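Local coordinates for putative exotoxin (superantigen) (Streptococcus pyogenes, PDB 1TY0), which probably acts as a secreted superantigen toxin of the staphylococcal and streptococcal family, with a surface it can use for both T-cell receptor binding and dimerization, at residues V23-D31 with Y39-K47; V95-G106 with T117-I128. All coordinates share one frame; numbering follows the deposited sequence.

Contact 1. Residues V23-D31 with Y39-K47; sequences VDYTNCNID and YIDISSYKK
C28 and I40 meet on the tight, buried side of this contact, CB of C28 lying 3.4 Å from CG2 of I40. Two residues on from C28, I30 CG1 meets I40 CD1 at 3.3 Å, closer than ordinary van der Waals packing. Here strands 28-31 and 39-41 form an antiparallel hairpin of the OB-fold domain, held by a nearly straight bond from D41 N to N29 O (168°) and by one from D31 N to Y39 O. A water joins N29 N to D41 O. I42, also buried, sets CD1 over one face of the Y25 ring, offset toward the rim, in a CH-pi contact.

On the solvent side, D31 is exposed, its OD2 4.3 Å from D41 OD2, a like charge. Y45 is exposed too; its chi1 of -77° sets CG beside the backbone N and the ring against Y25, whose edge meets the Y45 face in a T-shaped pair (planes 64° apart). The Y45 hydroxyl donates to T26 O over 2.5 Å. S43 N donates to D41 OD1, an Asx turn leading into helix 43-46; S43 OG adds a second bond, on the syn lone pair.

Strand 69-74 pairs with both 23-26 and 28-33, while Y85 of strand 84-93 packs on Y25 and I42, and K46 NZ is hydrogen-bonded to Y85 OH.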
loop_
_atom_site.group_PDB
_atom_site.type_symbol
_atom_site.label_atom_id
_atom_site.label_comp_id
_atom_site.label_asym_id
_atom_site.label_seq_id
_atom_site.Cartn_x
_atom_site.Cartn_y
_atom_site.Cartn_z
ATOM N N VAL A 23 -0.656 2.952 6.591
ATOM C CA VAL A 23 -0.597 4.372 6.915
ATOM C C VAL A 23 0.110 4.325 8.262
ATOM O O VAL A 23 -0.451 3.844 9.246
ATOM C CB VAL A 23 -2.003 4.967 7.084
ATOM C CG1 VAL A 23 -1.894 6.398 7.594
ATOM C CG2 VAL A 23 -2.741 4.935 5.756
ATOM N N ASP A 24 1.340 4.827 8.296
ATOM C CA ASP A 24 2.177 4.770 9.489
ATOM C C ASP A 24 2.766 6.137 9.812
ATOM O O ASP A 24 3.689 6.597 9.133
ATOM C CB ASP A 24 3.299 3.757 9.210
ATOM C CG ASP A 24 4.221 3.525 10.391
ATOM O OD1 ASP A 24 4.204 4.304 11.362
ATOM O OD2 ASP A 24 4.994 2.543 10.328
ATOM N N TYR A 25 2.230 6.789 10.842
ATOM C CA TYR A 25 2.716 8.108 11.243
ATOM C C TYR A 25 2.731 8.218 12.755
ATOM O O TYR A 25 1.826 7.724 13.420
ATOM C CB TYR A 25 1.815 9.198 10.659
ATOM C CG TYR A 25 1.933 9.303 9.158
ATOM C CD1 TYR A 25 3.003 9.970 8.575
ATOM C CD2 TYR A 25 1.007 8.678 8.320
ATOM C CE1 TYR A 25 3.158 10.015 7.193
ATOM C CE2 TYR A 25 1.155 8.713 6.936
ATOM C CZ TYR A 25 2.235 9.383 6.382
ATOM O OH TYR A 25 2.422 9.399 5.020
ATOM N N THR A 26 3.743 8.886 13.299
ATOM C CA THR A 26 3.833 9.018 14.746
ATOM C C THR A 26 3.770 10.462 15.241
ATOM O O THR A 26 4.130 11.401 14.522
ATOM C CB THR A 26 5.127 8.365 15.275
ATOM O OG1 THR A 26 6.255 8.933 14.603
ATOM C CG2 THR A 26 5.107 6.858 15.026
ATOM N N ASN A 27 3.288 10.617 16.470
ATOM C CA ASN A 27 3.184 11.917 17.133
ATOM C C ASN A 27 2.371 12.928 16.322
ATOM O O ASN A 27 2.841 14.024 16.018
ATOM C CB ASN A 27 4.594 12.452 17.407
ATOM C CG ASN A 27 4.592 13.682 18.291
ATOM O OD1 ASN A 27 3.873 13.741 19.287
ATOM N ND2 ASN A 27 5.411 14.664 17.938
ATOM N N CYS A 28 1.140 12.547 15.995
ATOM C CA CYS A 28 0.237 13.383 15.211
ATOM C C CYS A 28 -0.851 13.983 16.090
ATOM O O CYS A 28 -1.320 13.350 17.032
ATOM C CB CYS A 28 -0.418 12.550 14.117
ATOM S SG CYS A 28 0.782 11.749 13.054
ATOM N N ASN A 29 -1.274 15.193 15.758
ATOM C CA ASN A 29 -2.294 15.870 16.549
ATOM C C ASN A 29 -3.730 15.528 16.181
ATOM O O ASN A 29 -4.090 15.498 15.002
ATOM C CB ASN A 29 -2.117 17.385 16.445
ATOM C CG ASN A 29 -3.040 18.139 17.375
ATOM O OD1 ASN A 29 -4.069 18.675 16.960
ATOM N ND2 ASN A 29 -2.686 18.169 18.651
ATOM N N ILE A 30 -4.547 15.270 17.198
ATOM C CA ILE A 30 -5.966 14.998 16.980
ATOM C C ILE A 30 -6.607 16.365 16.792
ATOM O O ILE A 30 -6.760 17.119 17.755
ATOM C CB ILE A 30 -6.629 14.318 18.201
ATOM C CG1 ILE A 30 -6.041 12.918 18.407
ATOM C CG2 ILE A 30 -8.145 14.227 17.990
ATOM C CD1 ILE A 30 -6.647 12.155 19.572
ATOM N N ASP A 31 -6.972 16.691 15.558
ATOM C CA ASP A 31 -7.587 17.985 15.277
ATOM C C ASP A 31 -9.052 18.033 15.675
ATOM O O ASP A 31 -9.553 19.071 16.122
ATOM C CB ASP A 31 -7.457 18.338 13.793
ATOM C CG ASP A 31 -6.112 18.955 13.455
ATOM O OD1 ASP A 31 -5.309 19.196 14.379
ATOM O OD2 ASP A 31 -5.857 19.210 12.262
ATOM N N TYR A 39 -10.082 12.737 13.526
ATOM C CA TYR A 39 -9.583 13.501 12.384
ATOM C C TYR A 39 -8.214 13.964 12.841
ATOM O O TYR A 39 -8.095 14.870 13.663
ATOM C CB TYR A 39 -10.506 14.673 12.050
ATOM C CG TYR A 39 -11.759 14.192 11.366
ATOM C CD1 TYR A 39 -11.709 13.676 10.068
ATOM C CD2 TYR A 39 -12.975 14.159 12.042
ATOM C CE1 TYR A 39 -12.838 13.133 9.467
ATOM C CE2 TYR A 39 -14.112 13.614 11.450
ATOM C CZ TYR A 39 -14.034 13.101 10.165
ATOM O OH TYR A 39 -15.147 12.534 9.580
ATOM N N ILE A 40 -7.187 13.311 12.302
ATOM C CA ILE A 40 -5.797 13.555 12.681
ATOM C C ILE A 40 -4.980 14.245 11.602
ATOM O O ILE A 40 -5.038 13.887 10.426
ATOM C CB ILE A 40 -5.098 12.214 13.032
ATOM C CG1 ILE A 40 -5.979 11.380 13.971
ATOM C CG2 ILE A 40 -3.734 12.476 13.632
ATOM C CD1 ILE A 40 -6.400 12.075 15.236
ATOM N N ASP A 41 -4.199 15.230 12.018
ATOM C CA ASP A 41 -3.371 15.979 11.096
ATOM C C ASP A 41 -1.999 15.354 10.835
ATOM O O ASP A 41 -1.269 15.029 11.771
ATOM C CB ASP A 41 -3.180 17.394 11.631
ATOM C CG ASP A 41 -2.435 18.287 10.662
ATOM O OD1 ASP A 41 -2.619 18.111 9.443
ATOM O OD2 ASP A 41 -1.679 19.173 11.115
ATOM N N ILE A 42 -1.658 15.168 9.564
ATOM C CA ILE A 42 -0.333 14.653 9.215
ATOM C C ILE A 42 0.309 15.595 8.189
ATOM O O ILE A 42 1.253 15.227 7.482
ATOM C CB ILE A 42 -0.385 13.203 8.649
ATOM C CG1 ILE A 42 -1.177 13.153 7.344
ATOM C CG2 ILE A 42 -1.002 12.275 9.684
ATOM C CD1 ILE A 42 -1.062 11.817 6.631
ATOM N N SER A 43 -0.196 16.827 8.136
ATOM C CA SER A 43 0.293 17.829 7.187
ATOM C C SER A 43 1.801 18.052 7.239
ATOM O O SER A 43 2.439 18.239 6.199
ATOM C CB SER A 43 -0.419 19.172 7.409
ATOM O OG SER A 43 -1.819 19.056 7.212
ATOM N N SER A 44 2.364 18.041 8.442
ATOM C CA SER A 44 3.799 18.261 8.616
ATOM C C SER A 44 4.642 17.234 7.867
ATOM O O SER A 44 5.725 17.551 7.369
ATOM C CB SER A 44 4.163 18.238 10.104
ATOM O OG SER A 44 3.832 16.996 10.700
ATOM N N TYR A 45 4.144 16.007 7.795
ATOM C CA TYR A 45 4.830 14.919 7.100
ATOM C C TYR A 45 4.707 15.052 5.589
ATOM O O TYR A 45 5.642 14.755 4.845
ATOM C CB TYR A 45 4.221 13.580 7.505
ATOM C CG TYR A 45 4.636 13.069 8.855
ATOM C CD1 TYR A 45 5.826 12.362 9.013
ATOM C CD2 TYR A 45 3.816 13.239 9.969
ATOM C CE1 TYR A 45 6.185 11.828 10.240
ATOM C CE2 TYR A 45 4.168 12.710 11.203
ATOM C CZ TYR A 45 5.352 12.004 11.330
ATOM O OH TYR A 45 5.702 11.456 12.542
ATOM N N LYS A 46 3.540 15.502 5.144
ATOM C CA LYS A 46 3.236 15.648 3.724
ATOM C C LYS A 46 3.648 16.976 3.098
ATOM O O LYS A 46 3.778 17.074 1.878
ATOM C CB LYS A 46 1.732 15.453 3.513
ATOM C CG LYS A 46 1.227 14.063 3.853
ATOM C CD LYS A 46 1.661 13.071 2.793
ATOM C CE LYS A 46 1.091 11.694 3.036
ATOM N NZ LYS A 46 1.471 10.791 1.915
ATOM N N LYS A 47 3.841 17.994 3.930
ATOM C CA LYS A 47 4.204 19.326 3.458
ATOM C C LYS A 47 3.082 19.946 2.632
ATOM O O LYS A 47 3.321 20.662 1.661
ATOM C CB LYS A 47 5.503 19.284 2.645
ATOM C CG LYS A 47 6.689 18.744 3.422
ATOM C CD LYS A 47 6.840 19.457 4.752
ATOM C CE LYS A 47 7.898 18.796 5.620
ATOM N NZ LYS A 47 7.965 19.434 6.963
HETATM O O HOH W 1 0.204 16.590 13.557
#

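Contact 2. Residues V95-G106 with T117-I128; sequences VNSNSENSKIVG and TLINPIKIDKPI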
loop_
_atom_site.group_PDB
_atom_site.type_symbol
_atom_site.label_atom_id
_atom_site.label_comp_id
_atom_site.label_asym_id
_atom_site.label_seq_id
_atom_site.Cartn_x
_atom_site.Cartn_y
_atom_site.Cartn_z
ATOM N N VAL A 95 2.935 8.499 23.830
ATOM C CA VAL A 95 3.392 8.883 25.164
ATOM C C VAL A 95 4.893 9.087 25.350
ATOM O O VAL A 95 5.343 9.420 26.447
ATOM C CB VAL A 95 2.902 7.863 26.215
ATOM C CG1 VAL A 95 1.384 7.826 26.222
ATOM C CG2 VAL A 95 3.462 6.479 25.906
ATOM N N ASN A 96 5.669 8.886 24.291
ATOM C CA ASN A 96 7.108 9.088 24.386
ATOM C C ASN A 96 7.763 9.197 23.018
ATOM O O ASN A 96 7.094 9.497 22.029
ATOM C CB ASN A 96 7.766 7.976 25.221
ATOM C CG ASN A 96 7.601 6.591 24.616
ATOM O OD1 ASN A 96 8.015 5.595 25.216
ATOM N ND2 ASN A 96 7.006 6.517 23.432
ATOM N N SER A 97 9.071 8.964 22.969
ATOM C CA SER A 97 9.825 9.061 21.724
ATOM C C SER A 97 9.461 7.990 20.701
ATOM O O SER A 97 9.978 7.993 19.582
ATOM C CB SER A 97 11.328 9.000 22.018
ATOM O OG SER A 97 11.664 7.803 22.696
ATOM N N ASN A 98 8.572 7.079 21.086
ATOM C CA ASN A 98 8.138 6.006 20.199
ATOM C C ASN A 98 9.336 5.306 19.566
ATOM O O ASN A 98 9.419 5.171 18.344
ATOM C CB ASN A 98 7.225 6.569 19.105
ATOM C CG ASN A 98 5.963 7.196 19.668
ATOM O OD1 ASN A 98 5.190 6.538 20.367
ATOM N ND2 ASN A 98 5.749 8.475 19.368
ATOM N N SER A 99 10.260 4.862 20.412
ATOM C CA SER A 99 11.460 4.178 19.952
ATOM C C SER A 99 11.756 2.980 20.845
ATOM O O SER A 99 12.907 2.731 21.214
ATOM C CB SER A 99 12.649 5.137 19.974
ATOM O OG SER A 99 12.901 5.582 21.294
ATOM N N GLU A 100 10.706 2.247 21.196
ATOM C CA GLU A 100 10.837 1.071 22.039
ATOM C C GLU A 100 11.599 -0.027 21.311
ATOM O O GLU A 100 11.454 -0.210 20.102
ATOM C CB GLU A 100 9.456 0.547 22.438
ATOM C CG GLU A 100 8.615 1.552 23.202
ATOM C CD GLU A 100 9.265 1.977 24.500
ATOM O OE1 GLU A 100 9.468 1.110 25.376
ATOM O OE2 GLU A 100 9.577 3.178 24.641
ATOM N N ASN A 101 12.420 -0.754 22.057
ATOM C CA ASN A 101 13.196 -1.843 21.493
ATOM C C ASN A 101 12.947 -3.083 22.335
ATOM O O ASN A 101 13.874 -3.687 22.879
ATOM C CB ASN A 101 14.680 -1.476 21.473
ATOM C CG ASN A 101 14.994 -0.397 20.449
ATOM O OD1 ASN A 101 14.942 -0.636 19.241
ATOM N ND2 ASN A 101 15.307 0.802 20.928
ATOM N N SER A 102 11.671 -3.442 22.440
ATOM C CA SER A 102 11.251 -4.603 23.209
ATOM C C SER A 102 11.262 -5.852 22.338
ATOM O O SER A 102 10.986 -5.795 21.138
ATOM C CB SER A 102 9.850 -4.378 23.778
ATOM O OG SER A 102 9.453 -5.473 24.586
ATOM N N LYS A 103 11.578 -6.981 22.960
ATOM C CA LYS A 103 11.651 -8.259 22.269
ATOM C C LYS A 103 10.267 -8.880 22.097
ATOM O O LYS A 103 9.472 -8.911 23.035
ATOM C CB LYS A 103 12.558 -9.202 23.063
ATOM C CG LYS A 103 12.835 -10.542 22.409
ATOM C CD LYS A 103 13.786 -11.370 23.264
ATOM C CE LYS A 103 14.173 -12.666 22.569
ATOM N NZ LYS A 103 15.107 -13.487 23.390
ATOM N N ILE A 104 9.979 -9.360 20.890
ATOM C CA ILE A 104 8.697 -9.997 20.609
ATOM C C ILE A 104 8.949 -11.461 20.264
ATOM O O ILE A 104 9.556 -11.776 19.242
ATOM C CB ILE A 104 7.962 -9.305 19.437
ATOM C CG1 ILE A 104 7.663 -7.850 19.807
ATOM C CG2 ILE A 104 6.667 -10.049 19.117
ATOM C CD1 ILE A 104 7.001 -7.048 18.699
ATOM N N VAL A 105 8.484 -12.349 21.132
ATOM C CA VAL A 105 8.675 -13.778 20.947
ATOM C C VAL A 105 7.338 -14.488 20.816
ATOM O O VAL A 105 6.354 -14.098 21.443
ATOM C CB VAL A 105 9.448 -14.384 22.142
ATOM C CG1 VAL A 105 9.660 -15.876 21.932
ATOM C CG2 VAL A 105 10.780 -13.676 22.303
ATOM N N GLY A 106 7.309 -15.530 19.994
ATOM C CA GLY A 106 6.081 -16.274 19.807
ATOM C C GLY A 106 6.320 -17.711 19.405
ATOM O O GLY A 106 7.441 -18.097 19.063
ATOM N N THR A 117 10.150 -21.452 17.722
ATOM C CA THR A 117 9.934 -20.296 18.574
ATOM C C THR A 117 10.426 -19.128 17.727
ATOM O O THR A 117 11.602 -19.059 17.374
ATOM C CB THR A 117 10.761 -20.372 19.879
ATOM O OG1 THR A 117 10.290 -21.460 20.686
ATOM C CG2 THR A 117 10.632 -19.078 20.666
ATOM N N LEU A 118 9.514 -18.231 17.378
ATOM C CA LEU A 118 9.861 -17.081 16.556
ATOM C C LEU A 118 10.422 -15.965 17.417
ATOM O O LEU A 118 9.784 -15.530 18.376
ATOM C CB LEU A 118 8.624 -16.584 15.806
ATOM C CG LEU A 118 7.889 -17.629 14.962
ATOM C CD1 LEU A 118 6.609 -17.028 14.407
ATOM C CD2 LEU A 118 8.790 -18.117 13.839
ATOM N N ILE A 119 11.621 -15.508 17.071
ATOM C CA ILE A 119 12.268 -14.431 17.807
ATOM C C ILE A 119 12.294 -13.168 16.952
ATOM O O ILE A 119 12.929 -13.126 15.897
ATOM C CB ILE A 119 13.715 -14.808 18.202
ATOM C CG1 ILE A 119 13.713 -16.120 18.993
ATOM C CG2 ILE A 119 14.330 -13.691 19.035
ATOM C CD1 ILE A 119 15.093 -16.610 19.386
ATOM N N ASN A 120 11.595 -12.140 17.417
ATOM C CA ASN A 120 11.516 -10.871 16.708
ATOM C C ASN A 120 11.166 -11.024 15.232
ATOM O O ASN A 120 11.837 -10.464 14.362
ATOM C CB ASN A 120 12.829 -10.096 16.851
ATOM C CG ASN A 120 13.094 -9.669 18.278
ATOM O OD1 ASN A 120 12.196 -9.176 18.964
ATOM N ND2 ASN A 120 14.332 -9.845 18.733
ATOM N N PRO A 121 10.114 -11.801 14.929
ATOM C CA PRO A 121 9.698 -12.000 13.537
ATOM C C PRO A 121 9.173 -10.675 12.992
ATOM O O PRO A 121 9.213 -10.416 11.787
ATOM C CB PRO A 121 8.611 -13.063 13.651
ATOM C CG PRO A 121 8.015 -12.793 14.988
ATOM C CD PRO A 121 9.220 -12.524 15.852
ATOM N N ILE A 122 8.683 -9.844 13.906
ATOM C CA ILE A 122 8.166 -8.525 13.575
ATOM C C ILE A 122 8.700 -7.550 14.615
ATOM O O ILE A 122 9.196 -7.957 15.666
ATOM C CB ILE A 122 6.617 -8.474 13.611
ATOM C CG1 ILE A 122 6.112 -8.769 15.026
ATOM C CG2 ILE A 122 6.044 -9.463 12.605
ATOM C CD1 ILE A 122 4.626 -8.531 15.205
ATOM N N LYS A 123 8.610 -6.261 14.323
ATOM C CA LYS A 123 9.084 -5.269 15.269
ATOM C C LYS A 123 8.061 -4.156 15.446
ATOM O O LYS A 123 7.461 -3.682 14.480
ATOM C CB LYS A 123 10.426 -4.690 14.810
ATOM C CG LYS A 123 11.104 -3.810 15.855
ATOM C CD LYS A 123 12.556 -3.515 15.504
ATOM C CE LYS A 123 13.261 -2.796 16.647
ATOM N NZ LYS A 123 14.718 -2.622 16.388
ATOM N N ILE A 124 7.856 -3.767 16.697
ATOM C CA ILE A 124 6.930 -2.697 17.050
ATOM C C ILE A 124 7.704 -1.759 17.970
ATOM O O ILE A 124 8.155 -2.172 19.035
ATOM C CB ILE A 124 5.694 -3.256 17.781
ATOM C CG1 ILE A 124 4.893 -4.138 16.816
ATOM C CG2 ILE A 124 4.829 -2.116 18.313
ATOM C CD1 ILE A 124 3.647 -4.750 17.423
ATOM N N ASP A 125 7.856 -0.508 17.545
ATOM C CA ASP A 125 8.609 0.491 18.303
ATOM C C ASP A 125 7.814 1.346 19.289
ATOM O O ASP A 125 8.400 2.065 20.101
ATOM C CB ASP A 125 9.359 1.404 17.331
ATOM C CG ASP A 125 10.507 0.694 16.633
ATOM O OD1 ASP A 125 10.854 -0.434 17.042
ATOM O OD2 ASP A 125 11.069 1.269 15.677
ATOM N N LYS A 126 6.490 1.283 19.226
ATOM C CA LYS A 126 5.681 2.071 20.149
ATOM C C LYS A 126 5.349 1.267 21.407
ATOM O O LYS A 126 5.153 0.052 21.347
ATOM C CB LYS A 126 4.401 2.567 19.451
ATOM C CG LYS A 126 3.647 1.514 18.661
ATOM C CD LYS A 126 2.371 2.083 18.024
ATOM C CE LYS A 126 2.668 3.012 16.851
ATOM N NZ LYS A 126 3.338 2.312 15.713
ATOM N N PRO A 127 5.304 1.939 22.573
ATOM C CA PRO A 127 5.002 1.309 23.865
ATOM C C PRO A 127 3.549 0.865 24.011
ATOM O O PRO A 127 3.232 -0.000 24.828
ATOM C CB PRO A 127 5.394 2.391 24.869
ATOM C CG PRO A 127 5.062 3.652 24.133
ATOM C CD PRO A 127 5.621 3.368 22.754
ATOM N N ILE A 128 2.676 1.470 23.212
ATOM C CA ILE A 128 1.253 1.151 23.205
ATOM C C ILE A 128 0.936 0.951 21.729
ATOM O O ILE A 128 1.189 1.841 20.920
ATOM C CB ILE A 128 0.419 2.328 23.750
ATOM C CG1 ILE A 128 0.851 2.649 25.180
ATOM C CG2 ILE A 128 -1.056 1.984 23.728
ATOM C CD1 ILE A 128 0.208 3.897 25.736
HETATM O O HOH W 2 9.852 -4.817 18.670
#
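The backbones of V105-G106 and L118-I119 pair as the antiparallel start of a beta hairpin, G106 and L118 bonding to each other in both directions (G106 N to L118 O 3.0 Å, L118 N to G106 O 2.7 Å). This hairpin, strands 105-110 and 113-119, forms one side of the beta-grasp domain's mixed sheet. Beyond the paired strands, N120 continues the pairing with backbone and side chain: its backbone N donates to I104 O, while OD1 receives I104 N at 2.9 Å in a nearly straight bond (171°). CG of N120 lies beside the backbone N (chi1 -66°), which brings the amide oxygen back to I104. On the face with V105, its CG1 touches CG2 of T117; G106 lies near H203 and D205, two residues that bind zinc in a structure of this protein, though no zinc is bound to this chain here.

Further along, the segments separate, and a water accepts from I124 N and lies 2.9 Å from S102 O, probably linking the two. I104 CD1 touches both I122 and I124, whose CG1 atoms it meets at 4.2 and 4.1 Å; F134 of helix 131-146 packs against both isoleucines, and M198 against I104 and I124. The segments come together again at E100, where N donates to D125 O. The bent E100 side chain crosses P127 at about a right angle, its aliphatic part against the proline ring. On another side of that ring, V95 CG2 reaches P127 CG, and V95 CG1 lies 4.1 Å from I128 CD1.

From the N terminus, the chain first closes contact 1, a short loop in which strand 28-33 returns as 37-41 and runs on into helix 43-46, all within the OB-fold domain. Strands 51-55, 69-74 and 84-93 follow before contact 2 opens at residue 95. Its loop turns through strands 105-110 and 113-119 and closes as 117-128 comes back alongside 95-106. The two contacts therefore lie in series, neither nested nor crossed, with centres about 22 Å apart. They nevertheless meet where T26 packs on N98, and N71 of strand 69-74 bonds to both N27 and N98, tying the OB-fold sheet to the segment that leads into the beta-grasp domain.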